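PDB 3UPN: penicillin-binding protein A from Mycobacterium tuberculosis, which probably catalyses peptidoglycan cross-linking as a penicillin-binding D,D-transpeptidase and takes part in the control of cell length. Local coordinates for residues Q391-T396 / I415-A420; E247-S252 / E372-A377. All blocks are in the same frame, centred on the assembly; numbering follows the deposited sequence.

Contact 1 (Q391-T396 / I415-A420); sequences QIASKT and IAFAPA. With IM2 ((5R)-5-[(1S,2R)-1-formyl-2-hydroxypropyl]-3-[(2-{[(E)-iminomethyl]amino}ethyl)sulfanyl]-4,5-dihydro-1H-pyrrole-2-carbox ylic acid), chain C.
Ala393 and Phe417 form a hydrogen-bonded pair at the heart of an antiparallel hairpin, in which the axes of strands 393-396 and 415-418 approach to 4.7 Å, their N-to-C directions 171° apart. This is the edge hairpin of the transpeptidase sheet, and its outer strand carries the start of the KTG motif at Lys395 and Thr396, a signature of penicillin-recognising enzymes. The pair exchanges two bonds, Phe417 N to Ala393 O at 2.9 Å and Ala393 N to Phe417 O at 3.0 Å; a second reciprocal couple joins Lys395 with Ile415. Past the strand ends, a cis peptide precedes Pro419, and Ala420 N still reaches Gln391 O at 2.8 Å.

The two faces of the hairpin are packed differently. On one, a chi1 of 62° places CG of Phe417 between the backbone N and the carbonyl carbon, and the ring then lies with one face against Ala393 CB, a CH-pi contact 3.8 Å from the centroid; helix 364-380 packs against this side. On the other, Ile392 splits its branches, CG1 touching Ala418 CB and CG2 touching Ala416 CB, all beneath helix 446-458. Ser394 CB rests on Ala416 CB at 3.6 Å, while its hydroxyl is bonded to Glu378.

The active-site end is polar. The Lys395 chain bends at chi2 and chi4, bringing NZ back to Thr396 O at 3.0 Å and also to the hydroxyl of Ser252, close to Ser193, the probable acylated serine. Thr396 OG1 donates a short bond of 2.5 Å to the carboxylate oxygen O32 of the carbapenem-derived ligand IM2.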
loop_
_atom_site.group_PDB
_atom_site.type_symbol
_atom_site.label_atom_id
_atom_site.label_comp_id
_atom_site.label_asym_id
_atom_site.label_seq_id
_atom_site.Cartn_x
_atom_site.Cartn_y
_atom_site.Cartn_z
ATOM N N GLN A 391 4.541 0.115 -21.416
ATOM C CA GLN A 391 4.223 1.489 -21.052
ATOM C C GLN A 391 3.698 1.591 -19.615
ATOM O O GLN A 391 2.734 0.919 -19.236
ATOM C CB GLN A 391 3.217 2.077 -22.042
ATOM C CG GLN A 391 3.128 3.593 -22.032
ATOM C CD GLN A 391 2.110 4.109 -23.028
ATOM O OE1 GLN A 391 0.932 3.738 -22.979
ATOM N NE2 GLN A 391 2.560 4.970 -23.948
ATOM N N ILE A 392 4.337 2.450 -18.828
ATOM C CA ILE A 392 3.974 2.660 -17.435
ATOM C C ILE A 392 3.334 4.037 -17.276
ATOM O O ILE A 392 3.847 5.027 -17.803
ATOM C CB ILE A 392 5.228 2.517 -16.496
ATOM C CG1 ILE A 392 5.802 1.091 -16.581
ATOM C CG2 ILE A 392 4.893 2.919 -15.068
ATOM C CD1 ILE A 392 7.162 0.870 -15.895
ATOM N N ALA A 393 2.202 4.098 -16.573
ATOM C CA ALA A 393 1.651 5.377 -16.139
ATOM C C ALA A 393 2.042 5.582 -14.681
ATOM O O ALA A 393 1.881 4.671 -13.869
ATOM C CB ALA A 393 0.160 5.392 -16.301
ATOM N N SER A 394 2.564 6.761 -14.345
ATOM C CA SER A 394 3.013 7.003 -12.981
ATOM C C SER A 394 2.920 8.445 -12.508
ATOM O O SER A 394 2.722 9.368 -13.302
ATOM C CB SER A 394 4.439 6.481 -12.771
ATOM O OG SER A 394 5.412 7.279 -13.413
ATOM N N LYS A 395 3.034 8.604 -11.190
ATOM C CA LYS A 395 3.299 9.878 -10.551
ATOM C C LYS A 395 4.352 9.687 -9.443
ATOM O O LYS A 395 4.106 8.988 -8.449
ATOM C CB LYS A 395 2.024 10.494 -9.984
ATOM C CG LYS A 395 2.187 11.924 -9.478
ATOM C CD LYS A 395 2.376 12.913 -10.632
ATOM C CE LYS A 395 2.704 14.316 -10.149
ATOM N NZ LYS A 395 4.165 14.477 -9.872
ATOM N N THR A 396 5.518 10.297 -9.646
ATOM C CA THR A 396 6.566 10.381 -8.638
ATOM C C THR A 396 6.294 11.582 -7.734
ATOM O O THR A 396 5.478 12.439 -8.063
ATOM C CB THR A 396 7.964 10.570 -9.279
ATOM O OG1 THR A 396 7.971 11.780 -10.042
ATOM C CG2 THR A 396 8.310 9.423 -10.206
ATOM N N ILE A 415 3.748 6.142 -7.382
ATOM C CA ILE A 415 2.531 5.362 -7.642
ATOM C C ILE A 415 2.464 5.115 -9.145
ATOM O O ILE A 415 2.822 5.990 -9.953
ATOM C CB ILE A 415 1.252 6.063 -7.103
ATOM C CG1 ILE A 415 0.978 7.406 -7.820
ATOM C CG2 ILE A 415 1.355 6.253 -5.575
ATOM C CD1 ILE A 415 -0.337 8.039 -7.432
ATOM N N ALA A 416 2.043 3.924 -9.532
ATOM C CA ALA A 416 2.059 3.581 -10.935
ATOM C C ALA A 416 1.147 2.419 -11.274
ATOM O O ALA A 416 0.734 1.662 -10.395
ATOM C CB ALA A 416 3.485 3.283 -11.381
ATOM N N PHE A 417 0.827 2.302 -12.558
ATOM C CA PHE A 417 0.160 1.119 -13.088
ATOM C C PHE A 417 0.681 0.767 -14.478
ATOM O O PHE A 417 1.222 1.621 -15.167
ATOM C CB PHE A 417 -1.368 1.243 -13.022
ATOM C CG PHE A 417 -1.955 2.382 -13.836
ATOM C CD1 PHE A 417 -2.313 2.190 -15.169
ATOM C CD2 PHE A 417 -2.186 3.623 -13.254
ATOM C CE1 PHE A 417 -2.877 3.230 -15.924
ATOM C CE2 PHE A 417 -2.747 4.670 -13.992
ATOM C CZ PHE A 417 -3.098 4.470 -15.327
ATOM N N ALA A 418 0.542 -0.496 -14.876
ATOM C CA ALA A 418 1.098 -0.961 -16.145
ATOM C C ALA A 418 0.535 -2.323 -16.541
ATOM O O ALA A 418 0.107 -3.076 -15.673
ATOM C CB ALA A 418 2.620 -1.024 -16.066
ATOM N N PRO A 419 0.500 -2.626 -17.856
ATOM C CA PRO A 419 0.714 -1.699 -18.976
ATOM C C PRO A 419 -0.389 -0.641 -18.991
ATOM O O PRO A 419 -1.534 -0.962 -18.697
ATOM C CB PRO A 419 0.610 -2.606 -20.207
ATOM C CG PRO A 419 0.926 -3.976 -19.698
ATOM C CD PRO A 419 0.287 -4.003 -18.331
ATOM N N ALA A 420 -0.053 0.608 -19.305
ATOM C CA ALA A 420 -1.013 1.709 -19.193
ATOM C C ALA A 420 -2.279 1.497 -20.032
ATOM O O ALA A 420 -3.363 1.965 -19.667
ATOM C CB ALA A 420 -0.353 3.022 -19.549
HETATM C C7 IM2 C . 6.125 17.148 -5.163
HETATM C C2 IM2 C . 9.710 16.296 -7.330
HETATM C C6 IM2 C . 7.553 17.699 -5.287
HETATM C C5 IM2 C . 8.105 17.931 -6.710
HETATM C C3 IM2 C . 8.595 16.057 -8.016
HETATM O O7 IM2 C . 5.630 17.093 -4.044
HETATM C C61 IM2 C . 7.769 18.912 -4.347
HETATM O O62 IM2 C . 6.597 19.253 -3.590
HETATM C C62 IM2 C . 8.287 20.177 -5.036
HETATM N N4 IM2 C . 7.634 16.865 -7.597
HETATM C C31 IM2 C . 8.374 15.092 -9.088
HETATM O O31 IM2 C . 8.604 15.416 -10.281
HETATM O O32 IM2 C . 7.956 13.957 -8.777
HETATM S S21 IM2 C . 10.995 15.241 -7.076
HETATM C C22 IM2 C . 11.736 14.714 -8.597
HETATM C C23 IM2 C . 11.668 13.190 -8.720
HETATM N N24 IM2 C . 11.913 12.883 -10.128
HETATM C C25 IM2 C . 11.696 11.760 -10.560
HETATM N N26 IM2 C . 11.646 10.569 -10.840
HETATM C C1 IM2 C . 9.622 17.669 -6.723
#

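Contact 2 (E247-S252 / E372-A377); sequences EAFVKS and ELMVGA. With IM2 ((5R)-5-[(1S,2R)-1-formyl-2-hydroxypropyl]-3-[(2-{[(E)-iminomethyl]amino}ethyl)sulfanyl]-4,5-dihydro-1H-pyrrole-2-carbox ylic acid), chain C.
Phe249 and Leu373 make the principal apolar contact between helix 245-250 and helix 364-380. With CG of Phe249 anti to the backbone N (chi1 -175°), the ring reaches across to the second helix, where Leu373 CB sits over one face, toward the rim, in a CH-pi contact 4.0 Å from the centroid. Leu373 CD1 touches the root of the ring, 3.8 Å from Phe249 CG, while Met374 CG and Ala377 CB approach CZ and CE2 obliquely.

Side chain against backbone is the second kind of contact. Gly376 has no side chain, and Val250 lies directly on the helix there: its CG1 is 3.5 Å from Leu373 O and 3.6 Å from Ala377 N, two atoms already joined by a helical hydrogen bond.

Polar interactions belong to the helix end. Ser252 closes the shorter helix with positive phi in a Schellman motif, and its OG accepts a weak bond of 3.0 Å from N4 of the ligand IM2. The same hydroxyl is bonded to Lys196 and, weakly, to Ser193. Ser252 begins the SxN motif of penicillin-binding proteins, here just beyond the end of helix 245-250 and beside the probable nucleophile Ser193.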
loop_
_atom_site.group_PDB
_atom_site.type_symbol
_atom_site.label_atom_id
_atom_site.label_comp_id
_atom_site.label_asym_id
_atom_site.label_seq_id
_atom_site.Cartn_x
_atom_site.Cartn_y
_atom_site.Cartn_z
ATOM N N GLU A 247 1.200 20.079 -18.933
ATOM C CA GLU A 247 2.620 20.403 -18.774
ATOM C C GLU A 247 2.998 20.586 -17.296
ATOM O O GLU A 247 4.037 20.107 -16.868
ATOM C CB GLU A 247 3.018 21.638 -19.605
ATOM C CG GLU A 247 4.531 21.802 -19.747
ATOM C CD GLU A 247 4.955 22.971 -20.632
ATOM O OE1 GLU A 247 4.142 23.890 -20.866
ATOM O OE2 GLU A 247 6.120 22.962 -21.098
ATOM N N ALA A 248 2.149 21.273 -16.531
ATOM C CA ALA A 248 2.381 21.458 -15.102
ATOM C C ALA A 248 2.278 20.122 -14.345
ATOM O O ALA A 248 3.022 19.882 -13.384
ATOM C CB ALA A 248 1.410 22.464 -14.538
ATOM N N PHE A 249 1.350 19.261 -14.782
ATOM C CA PHE A 249 1.247 17.913 -14.223
ATOM C C PHE A 249 2.508 17.086 -14.465
ATOM O O PHE A 249 3.043 16.509 -13.526
ATOM C CB PHE A 249 0.029 17.145 -14.761
ATOM C CG PHE A 249 -0.164 15.793 -14.111
ATOM C CD1 PHE A 249 -1.095 15.630 -13.082
ATOM C CD2 PHE A 249 0.606 14.692 -14.504
ATOM C CE1 PHE A 249 -1.278 14.381 -12.466
ATOM C CE2 PHE A 249 0.443 13.448 -13.889
ATOM C CZ PHE A 249 -0.512 13.293 -12.873
ATOM N N VAL A 250 2.970 17.005 -15.714
ATOM C CA VAL A 250 4.074 16.093 -16.026
ATOM C C VAL A 250 5.433 16.552 -15.479
ATOM O O VAL A 250 6.322 15.724 -15.248
ATOM C CB VAL A 250 4.166 15.699 -17.528
ATOM C CG1 VAL A 250 2.788 15.272 -18.075
ATOM C CG2 VAL A 250 4.801 16.796 -18.354
ATOM N N LYS A 251 5.578 17.859 -15.277
ATOM C CA LYS A 251 6.811 18.440 -14.737
ATOM C C LYS A 251 6.652 18.739 -13.242
ATOM O O LYS A 251 7.568 19.246 -12.597
ATOM C CB LYS A 251 7.208 19.703 -15.524
ATOM C CG LYS A 251 7.650 19.434 -16.969
ATOM C CD LYS A 251 8.607 20.509 -17.501
ATOM C CE LYS A 251 7.868 21.721 -18.068
ATOM N NZ LYS A 251 8.730 22.516 -18.994
ATOM N N SER A 252 5.469 18.416 -12.709
ATOM C CA SER A 252 5.164 18.509 -11.277
ATOM C C SER A 252 5.461 19.883 -10.678
ATOM O O SER A 252 6.108 19.986 -9.635
ATOM C CB SER A 252 5.901 17.412 -10.500
ATOM O OG SER A 252 5.169 17.019 -9.351
ATOM N N GLU A 372 -3.418 9.427 -19.468
ATOM C CA GLU A 372 -2.582 10.133 -20.426
ATOM C C GLU A 372 -1.562 10.997 -19.698
ATOM O O GLU A 372 -0.374 10.964 -20.018
ATOM C CB GLU A 372 -3.444 11.013 -21.359
ATOM C CG GLU A 372 -4.408 10.242 -22.265
ATOM C CD GLU A 372 -5.398 11.149 -23.016
ATOM O OE1 GLU A 372 -5.118 12.366 -23.184
ATOM O OE2 GLU A 372 -6.460 10.632 -23.439
ATOM N N LEU A 373 -2.017 11.763 -18.710
ATOM C CA LEU A 373 -1.119 12.662 -17.988
ATOM C C LEU A 373 -0.026 11.887 -17.239
ATOM O O LEU A 373 1.128 12.332 -17.171
ATOM C CB LEU A 373 -1.894 13.544 -17.000
ATOM C CG LEU A 373 -2.952 14.554 -17.450
ATOM C CD1 LEU A 373 -3.179 15.590 -16.353
ATOM C CD2 LEU A 373 -2.598 15.234 -18.761
ATOM N N MET A 374 -0.406 10.732 -16.685
ATOM C CA MET A 374 0.500 9.892 -15.914
ATOM C C MET A 374 1.500 9.172 -16.821
ATOM O O MET A 374 2.643 8.970 -16.428
ATOM C CB MET A 374 -0.288 8.887 -15.044
ATOM C CG MET A 374 -1.064 9.536 -13.891
ATOM S SD MET A 374 -1.976 8.377 -12.829
ATOM C CE MET A 374 -0.641 7.576 -11.940
ATOM N N VAL A 375 1.071 8.775 -18.017
ATOM C CA VAL A 375 2.006 8.236 -19.015
ATOM C C VAL A 375 3.043 9.291 -19.407
ATOM O O VAL A 375 4.201 8.965 -19.643
ATOM C CB VAL A 375 1.292 7.700 -20.276
ATOM C CG1 VAL A 375 2.284 7.465 -21.418
ATOM C CG2 VAL A 375 0.574 6.416 -19.954
ATOM N N GLY A 376 2.616 10.550 -19.450
ATOM C CA GLY A 376 3.507 11.672 -19.726
ATOM C C GLY A 376 4.464 11.925 -18.577
ATOM O O GLY A 376 5.643 12.124 -18.800
ATOM N N ALA A 377 3.947 11.910 -17.348
ATOM C CA ALA A 377 4.780 12.045 -16.137
ATOM C C ALA A 377 5.857 10.965 -16.005
ATOM O O ALA A 377 6.964 11.275 -15.573
ATOM C CB ALA A 377 3.917 12.116 -14.865
HETATM C C7 IM2 C . 6.125 17.148 -5.163
HETATM C C2 IM2 C . 9.710 16.296 -7.330
HETATM C C6 IM2 C . 7.553 17.699 -5.287
HETATM C C5 IM2 C . 8.105 17.931 -6.710
HETATM C C3 IM2 C . 8.595 16.057 -8.016
HETATM O O7 IM2 C . 5.630 17.093 -4.044
HETATM C C61 IM2 C . 7.769 18.912 -4.347
HETATM O O62 IM2 C . 6.597 19.253 -3.590
HETATM C C62 IM2 C . 8.287 20.177 -5.036
HETATM N N4 IM2 C . 7.634 16.865 -7.597
HETATM C C31 IM2 C . 8.374 15.092 -9.088
HETATM O O31 IM2 C . 8.604 15.416 -10.281
HETATM O O32 IM2 C . 7.956 13.957 -8.777
HETATM S S21 IM2 C . 10.995 15.241 -7.076
HETATM C C22 IM2 C . 11.736 14.714 -8.597
HETATM C C23 IM2 C . 11.668 13.190 -8.720
HETATM N N24 IM2 C . 11.913 12.883 -10.128
HETATM C C25 IM2 C . 11.696 11.760 -10.560
HETATM N N26 IM2 C . 11.646 10.569 -10.840
HETATM C C1 IM2 C . 9.622 17.669 -6.723
#

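Overall arrangement
Both contacts are buried in the transpeptidase domain, their centres 11 Å apart, and each sends one residue to IM2. Contact 1 joins strands of one hairpin through backbone hydrogen bonds; contact 2 joins two helices distant in sequence, chiefly by apolar packing. Helix 364-380 leads along the chain into strand 393-399 and is held against it by Ser394 N to Met374 O at 3.0 Å, with Ala377 CB packed on Ser394 O. The KTG and SxN motifs meet where the two contacts touch. The pair illustrates how sheet bonding and helix packing together bring the KTG strand and the SxN serine to one probable acyl-transfer site.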